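Local coordinates for phosphatidylethanolamine-binding protein (Plasmodium vivax, PDB 2GZQ), which probably binds phosphatidylethanolamine or related phospholipid head groups, at residues 17-22 and 29-34; 21-26 and 192-197. All coordinates share one frame; numbering follows the deposited sequence. Where two conformers were deposited one is given.

Contact 1: residues 17-22 and 29-34; sequences ELKREK and PDENVD
The carboxylate of Glu31 is the flat group that meets the opposite segment: Lys19 NZ reaches its OE1 at 2.5 Å, a hydrogen-bonded salt bridge modelled so short that its exact length is doubtful. A Schellman motif ends helix 15-20, which carries Lys19; helix 23-26 comes next, and the loop after it brings 29-34 back beside the first helix. The other flat pair lies within 17-22. There, in the conformer described, the Arg20 guanidinium carries CA of Glu17 above one face, toward its rim, while Glu21 OE2 sits at its edge, in plane. Arg20 grips that one oxygen side-on, NE to OE2 at 2.8 Å and the longer NH2 to OE2 at 3.1 Å, from the anti side of the carboxylate; a second conformer was modelled, so this grip is probably not permanent.

At the Schellman turn Lys22 has a positive phi of 62°, and its N returns to Lys19 O at 3.0 Å. Lys19 runs extended beyond CG and crosses Glu31 at a slant, its CE lying 3.8 Å from Glu31 CB. Glu31 answers with a bend: CG stands between the backbone N and the carbonyl carbon (chi1 61°), and a turn at chi2 (-145°) brings OE1 round to the ammonium group. Both residues are exposed and also touch a crystal neighbour, so the lattice may help set this pose. Nearer the interior, Leu18 and Val33 both pack on Phe28. The loop is shaped by an Asx turn, in which Asn32 N donates to Asp30 OD1 at 3.0 Å.

Contact 2: residues 21-26 and 192-197; sequences EKIIPH and FNWCQM
Ile23 CD1 sits over one face of the Trp194 indole, 3.3 Å from the centroid of the five-membered ring and 9° off its normal, a CH-pi contact. Ile23 was modelled in two conformers, and this close fit describes one of them. Its two branches divide the work. CG1 lies anti to the carbonyl carbon (chi1 -66°) and sends CD1 to Trp194, while CG2 meets Phe192 CZ obliquely at 3.6 Å. Beside this pair, the aliphatic part of Glu21 crosses the indole at about a right angle, CG lying 3.8 Å from Trp194 CZ2. The Glu21 carboxylate, its plane 32° from that of the ring, reaches the indole through water: Trp194 NE1 donates in the ring plane to the water oxygen at 2.8 Å, and the water donates onward to Glu21 OE1 at 2.9 Å.

Farther out, Phe28 meets Phe192 edge-to-face, and Leu18 of helix 15-20 touches both Phe192 and Trp194. Arg139 of the adjoining strand 138-148 anchors the helical side, with NH1 on Glu21 O and NH2 on His26 ND1. The strand is tied in by Asn193, whose side chain bonds to the backbone of Met39 and His51. Together these join the short N-terminal helix 23-26 to strand 188-198 of the six-stranded mixed sheet in the PEBP fold. The chemistry is thus split: Ile23 packs its two branches on the Trp194 face and on Phe192 in a wholly apolar contact, whereas the indole N-H is satisfied by a water that a probably anionic Glu21 helps to orient.

Contacts 1 and 2 share Glu21 and Lys22, and their centres lie 9 Å apart on the same side of the chain's centre. Contact 1 is exposed and polar; contact 2 is mostly buried and apolar, so the N-terminal segment runs from surface to interior over a few residues. Leu18 joins them: its O lies 3.2 Å from Ile24 N, probably a hydrogen bond between successive helices, and its CD2 packs 3.7 Å from Trp194 CZ3. Contact 2 and the Leu18 packing hold the N-terminal helices against strand 188-198, while contact 1 ties helix 15-20 to the loop that follows helix 23-26. No ligand accompanies either contact, and neither can be assigned to the lipid pocket.

Contact 1: residues 17-22 and 29-34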
ATOM      1  N   GLU A  17       2.524 -18.066  -0.375  1.00  3.07           N
ATOM      2  CA  GLU A  17       1.630 -17.416   0.573  1.00  4.82           C
ATOM      3  C   GLU A  17       0.643 -16.491  -0.143  1.00  3.86           C
ATOM      4  O   GLU A  17      -0.564 -16.457   0.146  1.00  4.78           O
ATOM      5  CB  GLU A  17       2.515 -16.544   1.482  1.00 10.44           C
ATOM      6  CG  GLU A  17       2.168 -16.448   2.913  1.00 24.73           C
ATOM      7  CD  GLU A  17       3.178 -15.593   3.672  1.00 11.66           C
ATOM      8  OE1 GLU A  17       2.747 -14.934   4.643  1.00 17.84           O
ATOM      9  OE2 GLU A  17       4.405 -15.585   3.333  1.00 10.27           O
ATOM     10  N   LEU A  18       1.174 -15.689  -1.042  1.00  2.00           N
ATOM     11  CA  LEU A  18       0.332 -14.763  -1.770  1.00  3.91           C
ATOM     12  C   LEU A  18      -0.659 -15.455  -2.693  1.00  3.47           C
ATOM     13  O   LEU A  18      -1.801 -14.995  -2.847  1.00  3.71           O
ATOM     14  CB  LEU A  18       1.180 -13.752  -2.535  1.00  3.79           C
ATOM     15  CG  LEU A  18       2.069 -12.845  -1.673  1.00  4.40           C
ATOM     16  CD1 LEU A  18       2.750 -11.753  -2.504  1.00  8.54           C
ATOM     17  CD2 LEU A  18       1.354 -12.261  -0.494  1.00  6.52           C
ATOM     18  N   LYS A  19      -0.262 -16.571  -3.279  1.00  2.89           N
ATOM     19  CA  LYS A  19      -1.193 -17.358  -4.075  1.00  2.03           C
ATOM     20  C   LYS A  19      -2.275 -17.982  -3.218  1.00  3.25           C
ATOM     21  O   LYS A  19      -3.442 -17.985  -3.593  1.00  2.70           O
ATOM     22  CB  LYS A  19      -0.430 -18.399  -4.889  1.00  4.51           C
ATOM     23  CG  LYS A  19       0.361 -17.800  -6.067  1.00  4.88           C
ATOM     24  CD  LYS A  19       1.057 -18.841  -6.948  1.00 10.25           C
ATOM     25  CE  LYS A  19       1.667 -18.221  -8.222  1.00 12.45           C
ATOM     26  NZ  LYS A  19       2.301 -19.219  -9.154  1.00 13.85           N
ATOM     27  N   ARG A  20      -1.921 -18.482  -2.048  1.00  2.61           N
ATOM     28  CA  ARG A  20      -2.907 -19.104  -1.177  0.50  2.21           C
ATOM     29  C   ARG A  20      -4.047 -18.139  -0.877  1.00  3.21           C
ATOM     30  O   ARG A  20      -5.214 -18.521  -0.849  1.00  3.92           O
ATOM     31  CB  ARG A  20      -2.220 -19.502   0.119  0.50  2.01           C
ATOM     32  CG  ARG A  20      -3.106 -20.236   1.083  0.50  2.23           C
ATOM     33  CD  ARG A  20      -2.372 -20.483   2.367  0.50  4.77           C
ATOM     34  NE  ARG A  20      -2.295 -19.245   3.120  0.50  4.09           N
ATOM     35  CZ  ARG A  20      -1.226 -18.811   3.780  0.50  6.77           C
ATOM     36  NH1 ARG A  20      -0.111 -19.525   3.799  0.50  7.25           N
ATOM     37  NH2 ARG A  20      -1.286 -17.648   4.415  0.50  6.28           N
ATOM     38  N   GLU A  21      -3.671 -16.878  -0.613  1.00  2.77           N
ATOM     39  CA  GLU A  21      -4.616 -15.826  -0.217  1.00  3.46           C
ATOM     40  C   GLU A  21      -5.224 -15.077  -1.396  1.00  3.69           C
ATOM     41  O   GLU A  21      -6.044 -14.167  -1.207  1.00  5.49           O
ATOM     42  CB  GLU A  21      -3.941 -14.839   0.738  1.00  4.34           C
ATOM     43  CG  GLU A  21      -3.390 -15.528   1.964  1.00  6.96           C
ATOM     44  CD  GLU A  21      -4.456 -16.166   2.832  1.00  8.04           C
ATOM     45  OE1 GLU A  21      -5.603 -15.662   2.887  1.00  8.13           O
ATOM     46  OE2 GLU A  21      -4.175 -17.210   3.465  1.00  9.93           O
ATOM     47  N   LYS A  22      -4.831 -15.477  -2.601  1.00  3.44           N
ATOM     48  CA  LYS A  22      -5.256 -14.869  -3.863  1.00  4.86           C
ATOM     49  C   LYS A  22      -4.841 -13.407  -4.023  1.00  4.06           C
ATOM     50  O   LYS A  22      -5.353 -12.703  -4.891  1.00  4.99           O
ATOM     51  CB  LYS A  22      -6.738 -15.069  -4.098  1.00  5.52           C
ATOM     52  CG  LYS A  22      -7.047 -16.559  -4.239  1.00  7.56           C
ATOM     53  CD  LYS A  22      -8.401 -16.879  -4.824  1.00 10.10           C
ATOM     54  CE  LYS A  22      -8.558 -18.380  -4.898  1.00 13.94           C
ATOM     55  NZ  LYS A  22      -8.094 -19.051  -3.646  1.00 44.35           N
ATOM     56  N   PRO A  29      -0.967  -9.463 -10.647  1.00  3.26           N
ATOM     57  CA  PRO A  29      -1.562 -10.435 -11.568  0.70  7.01           C
ATOM     58  C   PRO A  29      -0.730 -11.667 -11.833  1.00  7.64           C
ATOM     59  O   PRO A  29      -1.278 -12.661 -12.304  1.00  9.31           O
ATOM     60  CB  PRO A  29      -1.790  -9.637 -12.855  0.70  9.25           C
ATOM     61  CG  PRO A  29      -1.655  -8.218 -12.490  0.70  4.67           C
ATOM     62  CD  PRO A  29      -0.719  -8.170 -11.297  0.70 11.02           C
ATOM     63  N   ASP A  30       0.553 -11.653 -11.513  1.00  6.21           N
ATOM     64  CA  ASP A  30       1.370 -12.865 -11.711  1.00  7.00           C
ATOM     65  C   ASP A  30       2.495 -13.008 -10.675  1.00  6.14           C
ATOM     66  O   ASP A  30       2.672 -12.191  -9.781  1.00  7.20           O
ATOM     67  CB  ASP A  30       1.936 -12.939 -13.130  1.00 11.72           C
ATOM     68  CG  ASP A  30       2.929 -11.846 -13.425  1.00 13.50           C
ATOM     69  OD1 ASP A  30       3.861 -11.624 -12.619  1.00 12.51           O
ATOM     70  OD2 ASP A  30       2.789 -11.208 -14.489  1.00 21.99           O
ATOM     71  N   GLU A  31       3.264 -14.064 -10.829  1.00  7.39           N
ATOM     72  CA  GLU A  31       4.118 -14.554  -9.779  1.00  6.45           C
ATOM     73  C   GLU A  31       5.509 -13.957  -9.859  1.00  6.95           C
ATOM     74  O   GLU A  31       6.393 -14.380  -9.122  1.00 13.13           O
ATOM     75  CB  GLU A  31       4.248 -16.065  -9.951  1.00 13.50           C
ATOM     76  CG  GLU A  31       4.876 -16.443 -11.291  1.00 19.67           C
ATOM     77  CD  GLU A  31       4.310 -17.725 -11.874  1.00 29.84           C
ATOM     78  OE1 GLU A  31       3.641 -18.469 -11.123  1.00 26.83           O
ATOM     79  OE2 GLU A  31       4.541 -17.985 -13.080  1.00 31.58           O
ATOM     80  N   ASN A  32       5.743 -13.032 -10.791  1.00  5.93           N
ATOM     81  CA  ASN A  32       7.089 -12.544 -11.020  1.00  7.34           C
ATOM     82  C   ASN A  32       7.509 -11.319 -10.211  1.00 10.63           C
ATOM     83  O   ASN A  32       8.445 -10.612 -10.558  1.00 15.86           O
ATOM     84  CB  ASN A  32       7.342 -12.341 -12.510  1.00  8.39           C
ATOM     85  CG  ASN A  32       7.292 -13.626 -13.279  1.00  9.21           C
ATOM     86  OD1 ASN A  32       7.766 -14.660 -12.812  1.00 11.56           O
ATOM     87  ND2 ASN A  32       6.716 -13.573 -14.455  1.00 11.49           N
ATOM     88  N   VAL A  33       6.884 -11.124  -9.073  1.00  9.13           N
ATOM     89  CA  VAL A  33       7.276 -10.025  -8.195  1.00  9.15           C
ATOM     90  C   VAL A  33       8.473 -10.417  -7.339  1.00  8.09           C
ATOM     91  O   VAL A  33       8.563 -11.556  -6.904  1.00 12.26           O
ATOM     92  CB  VAL A  33       6.111  -9.590  -7.310  1.00 11.50           C
ATOM     93  CG1 VAL A  33       5.034  -8.969  -8.174  1.00 19.94           C
ATOM     94  CG2 VAL A  33       5.542 -10.755  -6.521  1.00 11.84           C
ATOM     95  N   ASP A  34       9.391  -9.470  -7.127  1.00  8.26           N
ATOM     96  CA  ASP A  34      10.685  -9.711  -6.511  1.00  7.58           C
ATOM     97  C   ASP A  34      10.660  -9.146  -5.097  1.00  6.60           C
ATOM     98  O   ASP A  34      11.145  -8.047  -4.861  1.00  9.78           O
ATOM     99  CB  ASP A  34      11.744  -8.989  -7.351  1.00 10.18           C
ATOM    100  CG  ASP A  34      13.150  -9.425  -7.037  1.00 12.46           C
ATOM    101  OD1 ASP A  34      13.347 -10.426  -6.326  1.00 11.30           O
ATOM    102  OD2 ASP A  34      14.092  -8.758  -7.523  1.00 17.11           O
TER

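Contact 2: residues 21-26 and 192-197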
ATOM      1  N   GLU A  21      -3.671 -16.878  -0.613  1.00  2.77           N
ATOM      2  CA  GLU A  21      -4.616 -15.826  -0.217  1.00  3.46           C
ATOM      3  C   GLU A  21      -5.224 -15.077  -1.396  1.00  3.69           C
ATOM      4  O   GLU A  21      -6.044 -14.167  -1.207  1.00  5.49           O
ATOM      5  CB  GLU A  21      -3.941 -14.839   0.738  1.00  4.34           C
ATOM      6  CG  GLU A  21      -3.390 -15.528   1.964  1.00  6.96           C
ATOM      7  CD  GLU A  21      -4.456 -16.166   2.832  1.00  8.04           C
ATOM      8  OE1 GLU A  21      -5.603 -15.662   2.887  1.00  8.13           O
ATOM      9  OE2 GLU A  21      -4.175 -17.210   3.465  1.00  9.93           O
ATOM     10  N   LYS A  22      -4.831 -15.477  -2.601  1.00  3.44           N
ATOM     11  CA  LYS A  22      -5.256 -14.869  -3.863  1.00  4.86           C
ATOM     12  C   LYS A  22      -4.841 -13.407  -4.023  1.00  4.06           C
ATOM     13  O   LYS A  22      -5.353 -12.703  -4.891  1.00  4.99           O
ATOM     14  CB  LYS A  22      -6.738 -15.069  -4.098  1.00  5.52           C
ATOM     15  CG  LYS A  22      -7.047 -16.559  -4.239  1.00  7.56           C
ATOM     16  CD  LYS A  22      -8.401 -16.879  -4.824  1.00 10.10           C
ATOM     17  CE  LYS A  22      -8.558 -18.380  -4.898  1.00 13.94           C
ATOM     18  NZ  LYS A  22      -8.094 -19.051  -3.646  1.00 44.35           N
ATOM     19  N   ILE A  23      -3.869 -12.987  -3.241  1.00  3.67           N
ATOM     20  CA  ILE A  23      -3.229 -11.736  -3.513  0.50  8.16           C
ATOM     21  C   ILE A  23      -2.541 -11.743  -4.885  1.00  4.21           C
ATOM     22  O   ILE A  23      -2.561 -10.743  -5.591  1.00  3.30           O
ATOM     23  CB  ILE A  23      -2.374 -11.380  -2.320  0.50  2.78           C
ATOM     24  CG1 ILE A  23      -3.317 -11.119  -1.145  0.50  3.91           C
ATOM     25  CG2 ILE A  23      -1.482 -10.219  -2.603  0.50  2.82           C
ATOM     26  CD1 ILE A  23      -2.651 -11.143   0.175  0.50  4.18           C
ATOM     27  N   ILE A  24      -2.015 -12.886  -5.285  1.00  3.27           N
ATOM     28  CA  ILE A  24      -1.835 -13.182  -6.695  1.00  3.72           C
ATOM     29  C   ILE A  24      -3.011 -14.100  -7.036  1.00  4.77           C
ATOM     30  O   ILE A  24      -3.140 -15.171  -6.416  1.00  4.26           O
ATOM     31  CB  ILE A  24      -0.503 -13.976  -6.924  1.00  4.76           C
ATOM     32  CG1 ILE A  24       0.681 -13.114  -6.509  1.00  4.59           C
ATOM     33  CG2 ILE A  24      -0.398 -14.475  -8.339  1.00  5.10           C
ATOM     34  CD1 ILE A  24       1.985 -13.897  -6.373  1.00  7.12           C
ATOM     35  N   PRO A  25      -3.869 -13.740  -8.003  1.00  4.34           N
ATOM     36  CA  PRO A  25      -3.741 -12.629  -8.961  1.00  3.78           C
ATOM     37  C   PRO A  25      -4.538 -11.352  -8.683  1.00  3.80           C
ATOM     38  O   PRO A  25      -4.560 -10.490  -9.537  1.00  5.84           O
ATOM     39  CB  PRO A  25      -4.308 -13.259 -10.221  1.00  4.32           C
ATOM     40  CG  PRO A  25      -5.428 -14.109  -9.718  1.00  5.29           C
ATOM     41  CD  PRO A  25      -4.987 -14.639  -8.381  1.00  3.66           C
ATOM     42  N   HIS A  26      -5.200 -11.220  -7.536  1.00  3.21           N
ATOM     43  CA  HIS A  26      -6.155 -10.114  -7.322  1.00  3.54           C
ATOM     44  C   HIS A  26      -5.469  -8.773  -7.171  1.00  3.27           C
ATOM     45  O   HIS A  26      -6.034  -7.746  -7.579  1.00  5.26           O
ATOM     46  CB  HIS A  26      -7.026 -10.340  -6.108  1.00  3.03           C
ATOM     47  CG  HIS A  26      -7.963 -11.470  -6.266  1.00  4.54           C
ATOM     48  ND1 HIS A  26      -8.710 -11.949  -5.214  1.00  4.50           N
ATOM     49  CD2 HIS A  26      -8.287 -12.223  -7.341  1.00  5.44           C
ATOM     50  CE1 HIS A  26      -9.453 -12.956  -5.626  1.00  3.82           C
ATOM     51  NE2 HIS A  26      -9.217 -13.134  -6.920  1.00  4.87           N
ATOM     52  N   PHE A 192       5.955  -6.107   0.310  1.00  2.00           N
ATOM     53  CA  PHE A 192       4.509  -6.245   0.459  1.00  2.00           C
ATOM     54  C   PHE A 192       4.166  -6.662   1.879  1.00  2.10           C
ATOM     55  O   PHE A 192       4.872  -7.487   2.479  1.00  4.06           O
ATOM     56  CB  PHE A 192       3.978  -7.302  -0.503  1.00  2.00           C
ATOM     57  CG  PHE A 192       2.477  -7.372  -0.535  1.00  2.00           C
ATOM     58  CD1 PHE A 192       1.776  -8.414   0.097  1.00  2.00           C
ATOM     59  CD2 PHE A 192       1.745  -6.395  -1.180  1.00  2.00           C
ATOM     60  CE1 PHE A 192       0.397  -8.450   0.088  1.00  2.07           C
ATOM     61  CE2 PHE A 192       0.366  -6.435  -1.176  1.00  2.00           C
ATOM     62  CZ  PHE A 192      -0.303  -7.466  -0.539  1.00  2.00           C
ATOM     63  N   ASN A 193       3.066  -6.141   2.414  1.00  2.00           N
ATOM     64  CA  ASN A 193       2.485  -6.726   3.630  1.00  2.00           C
ATOM     65  C   ASN A 193       1.007  -6.464   3.576  1.00  2.00           C
ATOM     66  O   ASN A 193       0.526  -5.622   2.816  1.00  2.00           O
ATOM     67  CB  ASN A 193       3.122  -6.114   4.890  1.00  2.00           C
ATOM     68  CG  ASN A 193       3.167  -7.062   6.054  1.00  2.00           C
ATOM     69  OD1 ASN A 193       2.320  -7.986   6.178  1.00  2.36           O
ATOM     70  ND2 ASN A 193       4.141  -6.827   6.942  1.00  4.02           N
ATOM     71  N   TRP A 194       0.242  -7.219   4.360  1.00  2.00           N
ATOM     72  CA  TRP A 194      -1.208  -7.035   4.357  1.00  2.00           C
ATOM     73  C   TRP A 194      -1.777  -7.588   5.641  1.00  2.00           C
ATOM     74  O   TRP A 194      -1.114  -8.341   6.362  1.00  2.00           O
ATOM     75  CB  TRP A 194      -1.868  -7.713   3.117  1.00  2.00           C
ATOM     76  CG  TRP A 194      -2.124  -9.193   3.270  1.00  2.12           C
ATOM     77  CD1 TRP A 194      -3.334  -9.766   3.440  1.00  2.84           C
ATOM     78  CD2 TRP A 194      -1.165 -10.260   3.251  1.00  2.70           C
ATOM     79  NE1 TRP A 194      -3.203 -11.140   3.537  1.00  3.79           N
ATOM     80  CE2 TRP A 194      -1.882 -11.470   3.408  1.00  3.69           C
ATOM     81  CE3 TRP A 194       0.217 -10.313   3.111  1.00  4.26           C
ATOM     82  CZ2 TRP A 194      -1.240 -12.726   3.463  1.00  6.73           C
ATOM     83  CZ3 TRP A 194       0.860 -11.571   3.150  1.00  6.09           C
ATOM     84  CH2 TRP A 194       0.124 -12.750   3.334  1.00  8.20           C
ATOM     85  N   CYS A 195      -3.036  -7.220   5.888  1.00  2.00           N
ATOM     86  CA  CYS A 195      -3.824  -7.789   6.972  1.00  2.00           C
ATOM     87  C   CYS A 195      -5.225  -8.004   6.462  1.00  2.00           C
ATOM     88  O   CYS A 195      -5.544  -7.614   5.341  1.00  2.00           O
ATOM     89  CB  CYS A 195      -3.803  -6.835   8.186  1.00  2.00           C
ATOM     90  SG  CYS A 195      -4.573  -5.229   7.912  1.00  2.00           S
ATOM     91  N   GLN A 196      -6.053  -8.658   7.281  1.00  2.00           N
ATOM     92  CA  GLN A 196      -7.469  -8.801   6.993  1.00  2.00           C
ATOM     93  C   GLN A 196      -8.282  -7.975   7.982  1.00  2.00           C
ATOM     94  O   GLN A 196      -8.036  -8.025   9.187  1.00  2.00           O
ATOM     95  CB  GLN A 196      -7.860 -10.264   7.108  1.00  2.02           C
ATOM     96  CG  GLN A 196      -7.228 -11.237   6.107  1.00  7.35           C
ATOM     97  CD  GLN A 196      -7.592 -12.680   6.447  1.00 11.03           C
ATOM     98  OE1 GLN A 196      -8.612 -13.177   6.003  1.00 14.18           O
ATOM     99  NE2 GLN A 196      -6.759 -13.348   7.242  1.00 15.97           N
HETATM  100  N   MSE A 197      -9.245  -7.208   7.492  1.00  2.00           N
HETATM  101  CA  MSE A 197     -10.058  -6.360   8.357  0.50  2.00           C
HETATM  102  C   MSE A 197     -11.518  -6.535   8.006  1.00  2.00           C
HETATM  103  O   MSE A 197     -11.874  -6.637   6.836  1.00  2.00           O
HETATM  104  CB  MSE A 197      -9.710  -4.888   8.169  0.50  2.00           C
HETATM  105  CG  MSE A 197      -8.405  -4.459   8.784  0.50  2.00           C
HETATM  106 SE   MSE A 197      -8.092  -2.540   8.585  0.70 22.03          SE
HETATM  107  CE  MSE A 197      -8.962  -1.933  10.131  0.50  5.73           C
TER
HETATM  108  O   HOH W   1      -5.480 -12.840   3.598  1.00 19.41           O